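Local structure of beta-L-arabinobiosidase (Bacteroides thetaiotaomicron, 5MQR) at residues G766-D769 with F770-D773; E779-Y782 with Q783-R787; M845-R848 with Y849-A853; I887-I890 with P891-F894; R1033-L1036 with D1037-E1041. The protein is a glycoside hydrolase that acts as a beta-L-arabinobiosidase in the breakdown of plant pectin and may also have sialidase activity. All blocks are in the same frame, centred on the assembly; numbering follows the deposited sequence.

In the fold
Contacts 1 and 2 lie on one element, helix 768-788: the first is its capped start at the surface, the second a partly buried turn about 21 Å further on between centres. Contact 3, on helix 843-864, is also partly buried and touches contact 2 directly through the salt bridge between Glu786 OE2 and Arg852 NE (2.8 Å). Contact 4 is the fully buried one, and its chemistry changes accordingly: aromatic rings, a proline and aliphatic carbons take over from charged groups and waters. Contact 5, in the family 65-type C-terminal region, is a partly buried turn rather than a helix and relies on ion pairs; its nearest atoms are about 7 Å from contacts 1 and 4.

Contact 1: G766-D769 with F770-D773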
# COMPACT_ATOMS: atom_id res chain seq x y z
N GLY A 766 15.07 -21.97 1.94
CA GLY A 766 16.47 -21.75 1.60
C GLY A 766 17.49 -22.29 2.58
O GLY A 766 18.67 -21.99 2.44
N ASP A 767 17.09 -23.09 3.57
CA ASP A 767 18.02 -23.61 4.59
C ASP A 767 18.82 -24.82 4.03
O ASP A 767 18.39 -25.99 4.10
CB ASP A 767 17.26 -23.93 5.89
CG ASP A 767 18.17 -24.44 7.03
OD1 ASP A 767 19.38 -24.72 6.83
OD2 ASP A 767 17.64 -24.60 8.15
N LYS A 768 20.00 -24.52 3.51
CA LYS A 768 20.87 -25.50 2.85
C LYS A 768 21.31 -26.58 3.82
O LYS A 768 21.24 -27.75 3.50
CB LYS A 768 22.09 -24.80 2.22
CG LYS A 768 22.49 -25.25 0.81
CD LYS A 768 22.91 -24.04 -0.05
CE LYS A 768 23.16 -24.43 -1.50
NZ LYS A 768 24.28 -25.42 -1.62
N ASP A 769 21.73 -26.21 5.03
CA ASP A 769 22.27 -27.20 5.98
C ASP A 769 21.25 -28.24 6.45
O ASP A 769 21.63 -29.39 6.66
CB ASP A 769 22.89 -26.53 7.20
CG ASP A 769 24.10 -25.67 6.85
OD1 ASP A 769 24.86 -25.98 5.90
OD2 ASP A 769 24.27 -24.65 7.54
N PHE A 770 19.99 -27.84 6.64
CA PHE A 770 18.95 -28.81 6.98
C PHE A 770 18.77 -29.86 5.85
O PHE A 770 18.76 -31.07 6.12
CB PHE A 770 17.61 -28.11 7.28
CG PHE A 770 16.51 -29.08 7.59
CD1 PHE A 770 15.76 -29.68 6.57
CD2 PHE A 770 16.25 -29.45 8.91
CE1 PHE A 770 14.78 -30.61 6.86
CE2 PHE A 770 15.26 -30.37 9.20
CZ PHE A 770 14.53 -30.95 8.18
N MSE A 771 18.61 -29.37 4.61
CA MSE A 771 18.43 -30.20 3.42
C MSE A 771 19.64 -31.09 3.22
O MSE A 771 19.47 -32.28 3.08
CB MSE A 771 18.13 -29.32 2.20
CG MSE A 771 17.89 -30.04 0.87
SE MSE A 771 19.64 -30.38 0.01
CE MSE A 771 20.11 -28.51 -0.43
N LEU A 772 20.86 -30.55 3.22
CA LEU A 772 22.08 -31.35 3.00
C LEU A 772 22.22 -32.47 4.03
O LEU A 772 22.56 -33.62 3.68
CB LEU A 772 23.34 -30.48 3.00
CG LEU A 772 23.50 -29.45 1.85
CD1 LEU A 772 24.69 -28.51 2.06
CD2 LEU A 772 23.64 -30.15 0.51
N ASP A 773 21.91 -32.14 5.29
CA ASP A 773 21.95 -33.12 6.39
C ASP A 773 20.90 -34.25 6.30
O ASP A 773 21.09 -35.29 6.89
CB ASP A 773 21.85 -32.38 7.74
CG ASP A 773 21.84 -33.33 8.93
OD1 ASP A 773 22.91 -33.84 9.33
OD2 ASP A 773 20.73 -33.57 9.45
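Lys768 O receives the shortest polar bond of this helix start, from Leu772 N at 2.8 Å, with the donor lying almost in line with the C=O. One residue earlier the same pattern is still weak: Met771 N, of a selenomethionine, is 3.4 Å from Asp767 O. The side chain of Asp767 supplements this weak backbone bond. Asp767 is the N-cap of helix 768-788, and its OD1 accepts from Phe770 N at 3.2 Å in a nearly straight bond (167°) that meets the oxygen from above the carboxylate plane. With CG swung away from its own amide (chi1 -178°), the carboxylate lies over the turn it caps, and OD2 comes to 3.6 Å from Phe770 CB. With an alanine here, the amide of Phe770 would probably be left without its capping acceptor and the first turn would be likely to fray.

Beyond the cap, Asp773 N bonds to Asp769 O at 3.1 Å, and Leu772 lays CD1 beside Lys768 CG at 4.1 Å, a methyl group against the apolar stem of a lysine. Gly766, with its positive phi of 67°, lets the chain turn out of the preceding helix, 754-765. Outside the turn, the Phe770 ring meets Arg761 in a cation-pi contact, while Asp773 OD2 pairs with Arg737. Aspartates suit this end because the first-turn N-H groups point out of the helix's N-terminal end; the partial positive charge there probably stabilises the ionised carboxylates of Asp767 and Asp769.

Contact 2: E779-Y782 with Q783-R787; sequences ETEY and QRWER
The Tyr782 ring presents its CE1 edge to Glu786, one turn later: OE2 lies close to the ring plane at 3.6 Å from CE1, and the carboxylate stands almost perpendicular to the ring (88°). A water bridges the two polar ends, 2.7 Å from Tyr782 OH and donating to Glu786 OE2. The Trp785 indole has Arg784 NH1 over one face, 3.4 Å above the plane and displaced toward the rim; Glu781 O lies over one face of that guanidinium, with Trp785 CZ2 and a second water in the plane at its edge. Arg784 gets there through a bend at chi3 (45°).

Glu781 runs beside Trp785, its CG 4.1 Å from Trp785 CD1. Their polar ends meet at the second water, which accepts from Trp785 NE1 and Arg784 NH2 and lies 2.7 Å from Glu781 OE2. The opposite charges of Glu781 and Arg784 are joined by solvent instead of a direct pair, while Glu781 OE1 is taken by Tyr736 and OE2 also meets Ser752 and Asn754. A phenylalanine in place of Tyr782 would probably leave the water at Glu786 with one partner fewer.

Tyrosine suits this buried site because its ring can pack while its hydroxyl meets an ordered water. It meets Tyr849 edge-to-face on helix 843-864, from which Arg852 also salt-bridges Glu786, and it packs on Met826 and Ala830 of helix 820-839.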
# COMPACT_ATOMS: atom_id res chain seq x y z
N GLU A 779 18.03 -41.04 0.85
CA GLU A 779 18.56 -42.12 -0.01
C GLU A 779 18.23 -43.48 0.56
O GLU A 779 17.83 -44.37 -0.18
CB GLU A 779 20.09 -42.05 -0.19
CG GLU A 779 20.60 -40.83 -0.91
CD GLU A 779 22.12 -40.73 -0.88
OE1 GLU A 779 22.75 -41.60 -1.51
OE2 GLU A 779 22.66 -39.78 -0.25
N THR A 780 18.43 -43.64 1.86
CA THR A 780 18.05 -44.86 2.55
C THR A 780 16.55 -45.16 2.32
O THR A 780 16.19 -46.29 2.01
CB THR A 780 18.36 -44.80 4.06
OG1 THR A 780 19.76 -44.56 4.24
CG2 THR A 780 17.94 -46.13 4.80
N GLU A 781 15.70 -44.14 2.47
CA GLU A 781 14.27 -44.32 2.19
C GLU A 781 14.02 -44.79 0.75
O GLU A 781 13.30 -45.79 0.53
CB GLU A 781 13.50 -43.03 2.46
CG GLU A 781 12.01 -43.12 2.18
CD GLU A 781 11.27 -41.82 2.47
OE1 GLU A 781 11.91 -40.74 2.45
OE2 GLU A 781 10.04 -41.90 2.68
N TYR A 782 14.61 -44.07 -0.22
CA TYR A 782 14.43 -44.36 -1.64
C TYR A 782 14.83 -45.82 -1.95
O TYR A 782 14.06 -46.57 -2.55
CB TYR A 782 15.24 -43.40 -2.51
CG TYR A 782 14.92 -43.54 -3.97
CD1 TYR A 782 15.45 -44.60 -4.72
CD2 TYR A 782 14.08 -42.64 -4.61
CE1 TYR A 782 15.13 -44.73 -6.05
CE2 TYR A 782 13.77 -42.77 -5.95
CZ TYR A 782 14.29 -43.81 -6.67
OH TYR A 782 13.96 -43.94 -8.00
N GLN A 783 16.02 -46.20 -1.51
CA GLN A 783 16.56 -47.52 -1.81
C GLN A 783 15.69 -48.66 -1.23
O GLN A 783 15.61 -49.73 -1.84
CB GLN A 783 18.03 -47.63 -1.35
CG GLN A 783 19.01 -46.84 -2.22
CD GLN A 783 20.44 -46.85 -1.69
OE1 GLN A 783 21.08 -47.91 -1.61
NE2 GLN A 783 20.96 -45.69 -1.32
N ARG A 784 15.03 -48.41 -0.09
CA ARG A 784 14.15 -49.40 0.52
C ARG A 784 12.97 -49.65 -0.40
O ARG A 784 12.69 -50.80 -0.75
CB ARG A 784 13.70 -48.97 1.93
CG ARG A 784 12.72 -49.96 2.57
CD ARG A 784 12.30 -49.60 3.99
NE ARG A 784 11.96 -48.19 4.20
CZ ARG A 784 10.87 -47.58 3.74
NH1 ARG A 784 9.97 -48.21 2.99
NH2 ARG A 784 10.67 -46.30 4.02
N TRP A 785 12.30 -48.58 -0.84
CA TRP A 785 11.19 -48.72 -1.79
C TRP A 785 11.61 -49.42 -3.09
O TRP A 785 10.91 -50.28 -3.59
CB TRP A 785 10.53 -47.36 -2.09
CG TRP A 785 9.70 -46.85 -0.96
CD1 TRP A 785 9.88 -45.70 -0.25
CD2 TRP A 785 8.55 -47.49 -0.39
NE1 TRP A 785 8.92 -45.58 0.74
CE2 TRP A 785 8.08 -46.66 0.65
CE3 TRP A 785 7.87 -48.68 -0.68
CZ2 TRP A 785 6.97 -46.98 1.43
CZ3 TRP A 785 6.74 -49.01 0.10
CH2 TRP A 785 6.30 -48.16 1.14
N GLU A 786 12.76 -49.01 -3.62
CA GLU A 786 13.34 -49.61 -4.82
C GLU A 786 13.61 -51.10 -4.66
O GLU A 786 13.37 -51.87 -5.55
CB GLU A 786 14.64 -48.89 -5.17
CG GLU A 786 15.28 -49.32 -6.48
CD GLU A 786 16.47 -48.45 -6.81
OE1 GLU A 786 17.49 -48.60 -6.10
OE2 GLU A 786 16.37 -47.61 -7.73
N ARG A 787 14.12 -51.49 -3.50
CA ARG A 787 14.39 -52.90 -3.19
C ARG A 787 13.09 -53.73 -3.03
O ARG A 787 13.02 -54.84 -3.55
CB ARG A 787 15.30 -52.98 -1.96
CG ARG A 787 15.38 -54.31 -1.20
CD ARG A 787 16.63 -54.41 -0.32
NE ARG A 787 17.17 -53.09 0.07
CZ ARG A 787 16.72 -52.31 1.07
NH1 ARG A 787 15.69 -52.67 1.85
NH2 ARG A 787 17.31 -51.14 1.29
O HOH W 1 17.55 -48.69 2.25
O HOH W 2 8.78 -44.18 3.25
O HOH W 3 14.19 -46.43 -8.88

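Contact 3: M845-R848 with Y849-A853; sequences MAMR and YGMRA
Met845 and Tyr849 meet one turn apart on helix 843-864: CG of the selenomethionine is 3.9 Å from Tyr849 CD2, and Met845 O lies in the ring plane at the same edge. The Met845 chain, extended beyond CG, passes the ring obliquely. On the outer side of the helix a pair of selenomethionines touches, Met847 SE at 3.9 Å from Met851 CG; both chains are bent at chi2 and chi3.

Arg852 folds back over the Tyr849 ring. Its NH1 sits over the centre of Tyr849, 3.6 Å above the plane, and 3.8 Å from Arg848 CB, while its CG rests 3.4 Å from Arg848 O. With CG beside the backbone N (chi1 -72°) the chain is sent back along the helix, and its extension from CG to NE gives it the reach to bring the guanidinium above the aromatic face. Glu786 of helix 768-788 holds NE, so the group is set from outside its own helix.

Around this shell the backbone is helical, though Arg852 N to Arg848 O is a weak bond. Tyr849 N bonds to Met845 O at 3.1 Å. Gly850 N bonds to Ala846 O at 2.9 Å, and that oxygen also accepts from Ser834 OG of helix 820-839. Beyond, Met845 and Tyr849 pack on Leu833 of the same neighbouring helix.

Arginine and tyrosine suit each other here: a cation placed over an electron-rich ring is probably well stabilised.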
# COMPACT_ATOMS: atom_id res chain seq x y z
N MSE A 845 26.01 -38.81 -7.43
CA MSE A 845 24.65 -38.96 -6.91
C MSE A 845 23.67 -38.29 -7.84
O MSE A 845 22.58 -38.82 -8.07
CB MSE A 845 24.57 -38.36 -5.51
CG MSE A 845 23.17 -38.33 -4.92
SE MSE A 845 23.21 -37.49 -3.12
CE MSE A 845 21.28 -37.12 -3.20
N ALA A 846 24.03 -37.13 -8.38
CA ALA A 846 23.18 -36.45 -9.33
C ALA A 846 22.84 -37.35 -10.51
O ALA A 846 21.69 -37.45 -10.89
CB ALA A 846 23.82 -35.17 -9.83
N MSE A 847 23.84 -38.04 -11.05
CA MSE A 847 23.61 -38.92 -12.19
C MSE A 847 22.86 -40.17 -11.81
O MSE A 847 21.90 -40.52 -12.47
CB MSE A 847 24.93 -39.31 -12.86
CG MSE A 847 24.78 -40.17 -14.12
SE MSE A 847 23.56 -39.26 -15.39
CE MSE A 847 24.48 -37.54 -15.64
N ARG A 848 23.28 -40.87 -10.74
CA ARG A 848 22.57 -42.08 -10.26
C ARG A 848 21.05 -41.86 -10.14
O ARG A 848 20.26 -42.70 -10.59
CB ARG A 848 23.11 -42.58 -8.92
CG ARG A 848 24.32 -43.49 -9.02
CD ARG A 848 24.81 -43.94 -7.66
NE ARG A 848 25.61 -42.92 -6.98
CZ ARG A 848 26.89 -42.62 -7.26
NH1 ARG A 848 27.56 -43.24 -8.22
NH2 ARG A 848 27.50 -41.67 -6.56
N TYR A 849 20.65 -40.75 -9.55
CA TYR A 849 19.23 -40.48 -9.35
C TYR A 849 18.55 -39.83 -10.55
O TYR A 849 17.36 -40.04 -10.73
CB TYR A 849 19.00 -39.68 -8.05
CG TYR A 849 19.13 -40.56 -6.84
CD1 TYR A 849 18.05 -41.31 -6.39
CD2 TYR A 849 20.33 -40.67 -6.16
CE1 TYR A 849 18.15 -42.14 -5.28
CE2 TYR A 849 20.46 -41.51 -5.05
CZ TYR A 849 19.37 -42.23 -4.61
OH TYR A 849 19.49 -43.05 -3.52
N GLY A 850 19.28 -39.06 -11.34
CA GLY A 850 18.78 -38.51 -12.60
C GLY A 850 18.47 -39.62 -13.60
O GLY A 850 17.48 -39.55 -14.30
N MSE A 851 19.31 -40.65 -13.65
CA MSE A 851 19.03 -41.85 -14.45
C MSE A 851 17.79 -42.57 -14.01
O MSE A 851 17.06 -43.07 -14.86
CB MSE A 851 20.12 -42.91 -14.32
CG MSE A 851 21.39 -42.53 -15.04
SE MSE A 851 21.18 -42.48 -16.99
CE MSE A 851 20.42 -44.27 -17.37
N ARG A 852 17.58 -42.67 -12.69
CA ARG A 852 16.36 -43.30 -12.16
C ARG A 852 15.11 -42.52 -12.55
O ARG A 852 14.08 -43.12 -12.86
CB ARG A 852 16.41 -43.44 -10.64
CG ARG A 852 17.37 -44.51 -10.17
CD ARG A 852 17.55 -44.31 -8.69
NE ARG A 852 18.11 -45.46 -8.01
CZ ARG A 852 19.31 -45.54 -7.43
NH1 ARG A 852 20.19 -44.53 -7.43
NH2 ARG A 852 19.65 -46.68 -6.84
N ALA A 853 15.23 -41.20 -12.53
CA ALA A 853 14.15 -40.31 -12.95
C ALA A 853 13.85 -40.48 -14.45
O ALA A 853 12.71 -40.72 -14.79
CB ALA A 853 14.47 -38.86 -12.60

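Contact 4: I887-I890 with P891-F894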
# COMPACT_ATOMS: atom_id res chain seq x y z
N ILE A 887 -5.83 -40.33 -9.44
CA ILE A 887 -4.41 -40.68 -9.40
C ILE A 887 -3.73 -40.50 -10.75
O ILE A 887 -2.53 -40.33 -10.78
CB ILE A 887 -4.12 -42.10 -8.84
CG1 ILE A 887 -4.75 -43.21 -9.69
CG2 ILE A 887 -4.55 -42.18 -7.38
CD1 ILE A 887 -4.21 -44.60 -9.38
N GLY A 888 -4.48 -40.52 -11.84
CA GLY A 888 -3.93 -40.26 -13.17
C GLY A 888 -3.40 -38.84 -13.41
O GLY A 888 -2.73 -38.60 -14.43
N TYR A 889 -3.73 -37.91 -12.51
CA TYR A 889 -3.18 -36.57 -12.57
C TYR A 889 -1.88 -36.42 -11.79
O TYR A 889 -1.18 -35.45 -12.01
CB TYR A 889 -4.20 -35.52 -12.12
CG TYR A 889 -5.38 -35.37 -13.07
CD1 TYR A 889 -5.20 -35.04 -14.42
CD2 TYR A 889 -6.68 -35.54 -12.61
CE1 TYR A 889 -6.29 -34.91 -15.27
CE2 TYR A 889 -7.77 -35.41 -13.45
CZ TYR A 889 -7.59 -35.11 -14.77
OH TYR A 889 -8.71 -34.99 -15.55
N ILE A 890 -1.51 -37.39 -10.96
CA ILE A 890 -0.31 -37.31 -10.11
C ILE A 890 1.00 -37.15 -10.91
O ILE A 890 1.87 -36.45 -10.46
CB ILE A 890 -0.23 -38.49 -9.12
CG1 ILE A 890 -1.40 -38.41 -8.13
CG2 ILE A 890 1.04 -38.46 -8.28
CD1 ILE A 890 -1.51 -39.64 -7.24
N PRO A 891 1.11 -37.72 -12.13
CA PRO A 891 2.33 -37.40 -12.87
C PRO A 891 2.66 -35.89 -12.95
O PRO A 891 3.84 -35.52 -12.83
CB PRO A 891 2.05 -37.98 -14.26
CG PRO A 891 1.14 -39.13 -13.98
CD PRO A 891 0.23 -38.60 -12.91
N TRP A 892 1.64 -35.04 -13.13
CA TRP A 892 1.83 -33.59 -13.17
C TRP A 892 2.15 -32.93 -11.82
O TRP A 892 2.68 -31.83 -11.78
CB TRP A 892 0.62 -32.88 -13.78
CG TRP A 892 0.56 -33.07 -15.23
CD1 TRP A 892 1.27 -32.41 -16.17
CD2 TRP A 892 -0.24 -34.02 -15.92
NE1 TRP A 892 0.95 -32.86 -17.40
CE2 TRP A 892 0.01 -33.84 -17.29
CE3 TRP A 892 -1.18 -34.97 -15.52
CZ2 TRP A 892 -0.61 -34.60 -18.27
CZ3 TRP A 892 -1.81 -35.75 -16.50
CH2 TRP A 892 -1.51 -35.56 -17.86
N TYR A 893 1.83 -33.58 -10.72
CA TYR A 893 2.31 -33.16 -9.39
C TYR A 893 3.84 -33.03 -9.35
O TYR A 893 4.37 -32.21 -8.60
CB TYR A 893 1.83 -34.15 -8.32
CG TYR A 893 2.01 -33.72 -6.90
CD1 TYR A 893 3.23 -33.88 -6.28
CD2 TYR A 893 0.95 -33.24 -6.15
CE1 TYR A 893 3.42 -33.48 -4.98
CE2 TYR A 893 1.11 -32.86 -4.83
CZ TYR A 893 2.36 -32.99 -4.24
OH TYR A 893 2.58 -32.63 -2.92
N PHE A 894 4.53 -33.82 -10.16
CA PHE A 894 5.99 -33.79 -10.22
C PHE A 894 6.50 -33.35 -11.57
O PHE A 894 7.66 -33.58 -11.90
CB PHE A 894 6.55 -35.16 -9.84
CG PHE A 894 6.01 -35.70 -8.57
CD1 PHE A 894 6.58 -35.36 -7.36
CD2 PHE A 894 4.90 -36.50 -8.57
CE1 PHE A 894 6.06 -35.83 -6.16
CE2 PHE A 894 4.37 -36.99 -7.38
CZ PHE A 894 4.95 -36.66 -6.17
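Tyr889, ending a 3-10 turn, meets Trp892 of the short, weakly bonded helix that follows, deep in the glycoside hydrolase domain of this six-hairpin family protein. Both side chains carry CG beside the backbone N (chi1 -68° for Tyr889), which brings the Trp892 ring to the rim of the tyrosine: Trp892 CZ3 lies near the plane of the Tyr889 ring, 4.0 Å from CD1. The indole turns its own edge to the backbone, CZ3 being 3.6 Å from Gly888 O. Trp907 touches both, stacked on Tyr889 and edge-to-face with Trp892.

On the other flank Ile890 and Phe894 run side by side in the same direction, with Ile890 CG2 against Phe894 CE2 at 3.7 Å. Phe894 also has Tyr893 CD1 over one face. A branched aliphatic chain suits this buried corner, where helix 820-839 contributes Thr821 and Ser824.

Pro891, which has no N-H to donate, lays its CD against Gly888 O at 3.3 Å. Trp892 N bonds to Tyr889 O at 3.1 Å, and Ile890 O accepts a weak bond from Tyr893 N, while Tyr893 CB stands 3.1 Å from that same oxygen.

Contact 5: R1033-L1036 with D1037-E1041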
# COMPACT_ATOMS: atom_id res chain seq x y z
N ARG A 1033 5.54 -19.19 -7.00
CA ARG A 1033 6.13 -20.44 -7.49
C ARG A 1033 7.53 -20.69 -6.92
O ARG A 1033 8.50 -20.11 -7.38
CB ARG A 1033 6.18 -20.43 -9.02
CG ARG A 1033 4.85 -20.06 -9.70
CD ARG A 1033 3.73 -21.06 -9.42
NE ARG A 1033 4.06 -22.40 -9.91
CZ ARG A 1033 3.40 -23.52 -9.61
NH1 ARG A 1033 2.34 -23.50 -8.79
NH2 ARG A 1033 3.80 -24.68 -10.12
N PRO A 1034 7.65 -21.56 -5.92
CA PRO A 1034 8.97 -21.64 -5.27
C PRO A 1034 10.05 -22.14 -6.20
O PRO A 1034 9.77 -22.94 -7.08
CB PRO A 1034 8.73 -22.64 -4.12
CG PRO A 1034 7.26 -22.54 -3.85
CD PRO A 1034 6.63 -22.35 -5.20
N ARG A 1035 11.26 -21.63 -6.01
CA ARG A 1035 12.40 -21.94 -6.87
C ARG A 1035 13.67 -22.14 -6.07
O ARG A 1035 13.77 -21.71 -4.92
CB ARG A 1035 12.66 -20.80 -7.85
CG ARG A 1035 11.55 -20.59 -8.86
CD ARG A 1035 11.64 -19.19 -9.41
NE ARG A 1035 12.84 -19.02 -10.23
CZ ARG A 1035 12.86 -18.83 -11.55
NH1 ARG A 1035 11.74 -18.78 -12.26
NH2 ARG A 1035 14.02 -18.68 -12.18
N LEU A 1036 14.65 -22.77 -6.70
CA LEU A 1036 15.98 -23.00 -6.10
C LEU A 1036 16.86 -21.76 -6.10
O LEU A 1036 17.79 -21.68 -5.31
CB LEU A 1036 16.72 -24.10 -6.85
CG LEU A 1036 16.04 -25.46 -6.86
CD1 LEU A 1036 16.60 -26.34 -7.97
CD2 LEU A 1036 16.18 -26.13 -5.51
N ASP A 1037 16.60 -20.83 -7.01
CA ASP A 1037 17.51 -19.70 -7.27
C ASP A 1037 17.02 -18.44 -6.52
O ASP A 1037 16.18 -18.55 -5.63
CB ASP A 1037 17.68 -19.50 -8.80
CG ASP A 1037 16.39 -19.04 -9.50
OD1 ASP A 1037 15.39 -18.73 -8.81
OD2 ASP A 1037 16.36 -18.98 -10.74
N ASP A 1038 17.54 -17.27 -6.89
CA ASP A 1038 17.23 -16.01 -6.20
C ASP A 1038 16.14 -15.20 -6.91
O ASP A 1038 15.96 -14.02 -6.61
CB ASP A 1038 18.51 -15.16 -6.10
CG ASP A 1038 19.68 -15.95 -5.54
OD1 ASP A 1038 19.42 -16.89 -4.73
OD2 ASP A 1038 20.85 -15.66 -5.91
N THR A 1039 15.41 -15.82 -7.82
CA THR A 1039 14.42 -15.11 -8.62
C THR A 1039 13.04 -15.36 -7.99
O THR A 1039 12.76 -16.47 -7.54
CB THR A 1039 14.54 -15.53 -10.11
OG1 THR A 1039 15.73 -14.94 -10.66
CG2 THR A 1039 13.35 -15.10 -10.94
N ILE A 1040 12.21 -14.33 -7.92
CA ILE A 1040 10.84 -14.48 -7.45
C ILE A 1040 9.91 -14.58 -8.66
O ILE A 1040 9.99 -13.74 -9.56
CB ILE A 1040 10.39 -13.31 -6.58
CG1 ILE A 1040 11.37 -13.12 -5.42
CG2 ILE A 1040 8.95 -13.52 -6.09
CD1 ILE A 1040 11.10 -11.85 -4.62
N GLU A 1041 9.05 -15.58 -8.66
CA GLU A 1041 8.14 -15.86 -9.78
C GLU A 1041 6.74 -16.00 -9.21
O GLU A 1041 6.51 -16.86 -8.37
CB GLU A 1041 8.56 -17.16 -10.49
CG GLU A 1041 7.64 -17.64 -11.63
CD GLU A 1041 7.95 -19.07 -12.13
OE1 GLU A 1041 8.92 -19.70 -11.67
OE2 GLU A 1041 7.21 -19.58 -13.00
O HOH W 4 9.56 -17.66 -6.65
O HOH W 5 18.86 -19.67 -3.87
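A salt-bridge network and an Asx turn close this loop between helix 1022-1029 and strand 1040-1042, in which residues 1033-1036 run back almost antiparallel to 1037-1041. Arg1035 grips Asp1037 side-on with two nitrogens: NE to OD1 at 2.9 Å and NH2 to OD2 at 2.8 Å. The two planes are only 22° apart, and OD2 offers its syn lone pair. The third nitrogen, NH1, bonds to Glu1041 OE1 at 3.0 Å; that carboxylate stands steeply to the guanidinium (76°) and receives the N-H from above its own plane. Thr1039 covers a face of the cation, its CG2 3.7 Å over the centre.

Asp1037 reaches back because its CG sits between the backbone N and the carbonyl carbon (chi1 67°), the crowded position. The Asx turn follows: OD1 also takes Thr1039 N at 3.1 Å, from the face opposite Arg1035 NE. At the open end of the loop, Arg1033 N donates to Glu1041 O at 2.9 Å, and a water links Arg1033 O to Glu1041 N.

Leu1036 carries the loop onto helix 754-765, and Arg1033 directs its guanidinium to Asn960 and Thr1027 O.

Arginine suits the centre, since each of its three nitrogens has an acidic partner. The cation between them probably keeps both carboxylates ionised, and the two-nitrogen grip fixes the rotation of Asp1037.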